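Local atomic coordinates of Cog5 (Kluyveromyces lactis, PDB entry 4U6U), a protein that pairs with Cog7 within the conserved oligomeric Golgi complex, a multisubunit tethering assembly that probably captures transport vesicles at Golgi membranes before fusion. Residues Leu190-Leu195 / Ser218-Gln223. The protein carries 7 engineered substitutions. Residues are numbered along the deposited sequence; the frame is centred on the assembly and turned at random.
Sequences LTLQNL and SSLIDQ
Q193 reaches across to the first turn of helix 220-241 and meets both L220 and I221 there. Its CB points toward the other segment, and with CG between the backbone N and the carbonyl carbon (chi1 73°) and the chain extended beyond, the amide is carried to the start of that helix. OE1 of Q193 accepts a weak hydrogen bond from the backbone N of L220 at 3.2 Å; the N-H...O angle of 133° shows how bent it is. The aliphatic part of the same side chain runs past L220 in the opposite direction, bringing Q193 CB to 3.8 Å from L220 CD1. I221 instead crosses the glutamine at about a right angle, its CD1 lying 3.5 Å from Q193 CD and also reaching L190, where the CB of L190 is 4.2 Å from that methyl.

The contact joins the region where helix 175-192 runs out to the N-terminal turn of helix 220-241. Both segments lie in the C-terminal COG5 family region of this Cog5 fragment, an elongated, all-helical chain consistent with the helical-bundle rods of CATCHR-family tethering subunits. S219 is the N-cap: its OG accepts from the backbone N of D222 at 2.9 Å, with an angle of 158°, much straighter than the bond to Q193. L208 of helix 207-213 touches both Q193 and L220, while I189 of helix 175-192 touches L220 and I221. Shortening Q193 to an alanine removes the amide, which would probably leave the L220 N-H without this acceptor and open a gap beside the I221 CD1 methyl. Deeper in, L192 CD2 packs against L220 CD1 at 4.3 Å, an apolar contact between two buried leucines.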
loop_
_atom_site.group_PDB
_atom_site.type_symbol
_atom_site.label_atom_id
_atom_site.label_comp_id
_atom_site.label_asym_id
_atom_site.label_seq_id
_atom_site.Cartn_x
_atom_site.Cartn_y
_atom_site.Cartn_z
ATOM N N LEU B 190 -9.903 -16.181 -12.848
ATOM C CA LEU B 190 -9.725 -17.417 -12.092
ATOM C C LEU B 190 -8.280 -17.484 -11.627
ATOM O O LEU B 190 -8.000 -17.790 -10.463
ATOM C CB LEU B 190 -10.099 -18.638 -12.953
ATOM C CG LEU B 190 -10.012 -20.080 -12.431
ATOM C CD1 LEU B 190 -8.655 -20.698 -12.729
ATOM C CD2 LEU B 190 -10.322 -20.161 -10.940
ATOM N N THR B 191 -7.367 -17.168 -12.541
ATOM C CA THR B 191 -5.945 -17.218 -12.242
ATOM C C THR B 191 -5.438 -15.988 -11.475
ATOM O O THR B 191 -4.365 -16.050 -10.905
ATOM C CB THR B 191 -5.091 -17.406 -13.535
ATOM O OG1 THR B 191 -5.021 -16.178 -14.270
ATOM C CG2 THR B 191 -5.675 -18.500 -14.428
ATOM N N LEU B 192 -6.184 -14.883 -11.460
ATOM C CA LEU B 192 -5.780 -13.707 -10.671
ATOM C C LEU B 192 -6.044 -13.887 -9.185
ATOM O O LEU B 192 -5.281 -13.425 -8.333
ATOM C CB LEU B 192 -6.482 -12.431 -11.153
ATOM C CG LEU B 192 -6.109 -11.188 -10.320
ATOM C CD1 LEU B 192 -4.621 -10.910 -10.422
ATOM C CD2 LEU B 192 -6.889 -9.934 -10.680
ATOM N N GLN B 193 -7.142 -14.552 -8.872
ATOM C CA GLN B 193 -7.540 -14.729 -7.490
ATOM C C GLN B 193 -6.727 -15.821 -6.803
ATOM O O GLN B 193 -6.927 -16.088 -5.621
ATOM C CB GLN B 193 -9.039 -15.013 -7.421
ATOM C CG GLN B 193 -9.443 -16.385 -7.879
ATOM C CD GLN B 193 -10.944 -16.492 -8.072
ATOM O OE1 GLN B 193 -11.672 -15.507 -7.929
ATOM N NE2 GLN B 193 -11.414 -17.687 -8.417
ATOM N N ASN B 194 -5.800 -16.436 -7.539
ATOM C CA ASN B 194 -5.061 -17.591 -7.015
ATOM C C ASN B 194 -3.826 -17.503 -6.074
ATOM O O ASN B 194 -3.936 -18.112 -5.012
ATOM C CB ASN B 194 -4.653 -18.471 -8.203
ATOM C CG ASN B 194 -5.768 -19.418 -8.631
ATOM O OD1 ASN B 194 -6.708 -19.666 -7.872
ATOM N ND2 ASN B 194 -5.672 -19.946 -9.848
ATOM N N LEU B 195 -2.682 -16.828 -6.296
ATOM C CA LEU B 195 -2.273 -15.625 -7.051
ATOM C C LEU B 195 -2.501 -14.450 -6.116
ATOM O O LEU B 195 -1.534 -13.866 -5.636
ATOM C CB LEU B 195 -2.944 -15.423 -8.394
ATOM C CG LEU B 195 -1.965 -14.832 -9.428
ATOM C CD1 LEU B 195 -1.649 -13.348 -9.197
ATOM C CD2 LEU B 195 -0.673 -15.650 -9.490
ATOM N N SER B 218 -17.802 -12.321 -2.965
ATOM C CA SER B 218 -17.467 -13.615 -2.380
ATOM C C SER B 218 -16.274 -14.223 -3.106
ATOM O O SER B 218 -15.384 -14.798 -2.489
ATOM C CB SER B 218 -18.663 -14.572 -2.434
ATOM O OG SER B 218 -18.864 -15.078 -3.744
ATOM N N SER B 219 -16.277 -14.108 -4.428
ATOM C CA SER B 219 -15.120 -14.460 -5.239
ATOM C C SER B 219 -15.006 -13.390 -6.313
ATOM O O SER B 219 -15.952 -12.631 -6.529
ATOM C CB SER B 219 -15.243 -15.868 -5.850
ATOM O OG SER B 219 -16.109 -15.912 -6.972
ATOM N N LEU B 220 -13.853 -13.301 -6.963
ATOM C CA LEU B 220 -13.710 -12.361 -8.061
ATOM C C LEU B 220 -14.590 -12.788 -9.225
ATOM O O LEU B 220 -15.217 -11.947 -9.876
ATOM C CB LEU B 220 -12.252 -12.240 -8.491
ATOM C CG LEU B 220 -11.311 -11.669 -7.424
ATOM C CD1 LEU B 220 -9.952 -11.326 -8.019
ATOM C CD2 LEU B 220 -11.937 -10.445 -6.770
ATOM N N ILE B 221 -14.646 -14.089 -9.486
ATOM C CA ILE B 221 -15.550 -14.594 -10.514
ATOM C C ILE B 221 -16.998 -14.202 -10.227
ATOM O O ILE B 221 -17.682 -13.685 -11.111
ATOM C CB ILE B 221 -15.441 -16.111 -10.678
ATOM C CG1 ILE B 221 -14.277 -16.428 -11.601
ATOM C CG2 ILE B 221 -16.639 -16.654 -11.401
ATOM C CD1 ILE B 221 -12.978 -16.425 -10.918
ATOM N N ASP B 222 -17.452 -14.396 -8.992
ATOM C CA ASP B 222 -18.851 -14.137 -8.666
ATOM C C ASP B 222 -19.272 -12.696 -8.954
ATOM O O ASP B 222 -20.345 -12.460 -9.508
ATOM C CB ASP B 222 -19.126 -14.467 -7.205
ATOM C CG ASP B 222 -20.241 -15.467 -7.051
ATOM O OD1 ASP B 222 -20.602 -16.108 -8.062
ATOM O OD2 ASP B 222 -20.750 -15.619 -5.922
ATOM N N GLN B 223 -18.433 -11.733 -8.596
ATOM C CA GLN B 223 -18.789 -10.360 -8.886
ATOM C C GLN B 223 -18.584 -10.069 -10.355
ATOM O O GLN B 223 -19.310 -9.261 -10.931
ATOM C CB GLN B 223 -17.998 -9.383 -8.035
ATOM C CG GLN B 223 -18.896 -8.718 -7.027
ATOM C CD GLN B 223 -19.333 -7.324 -7.445
ATOM O OE1 GLN B 223 -18.757 -6.732 -8.356
ATOM N NE2 GLN B 223 -20.347 -6.784 -6.765
#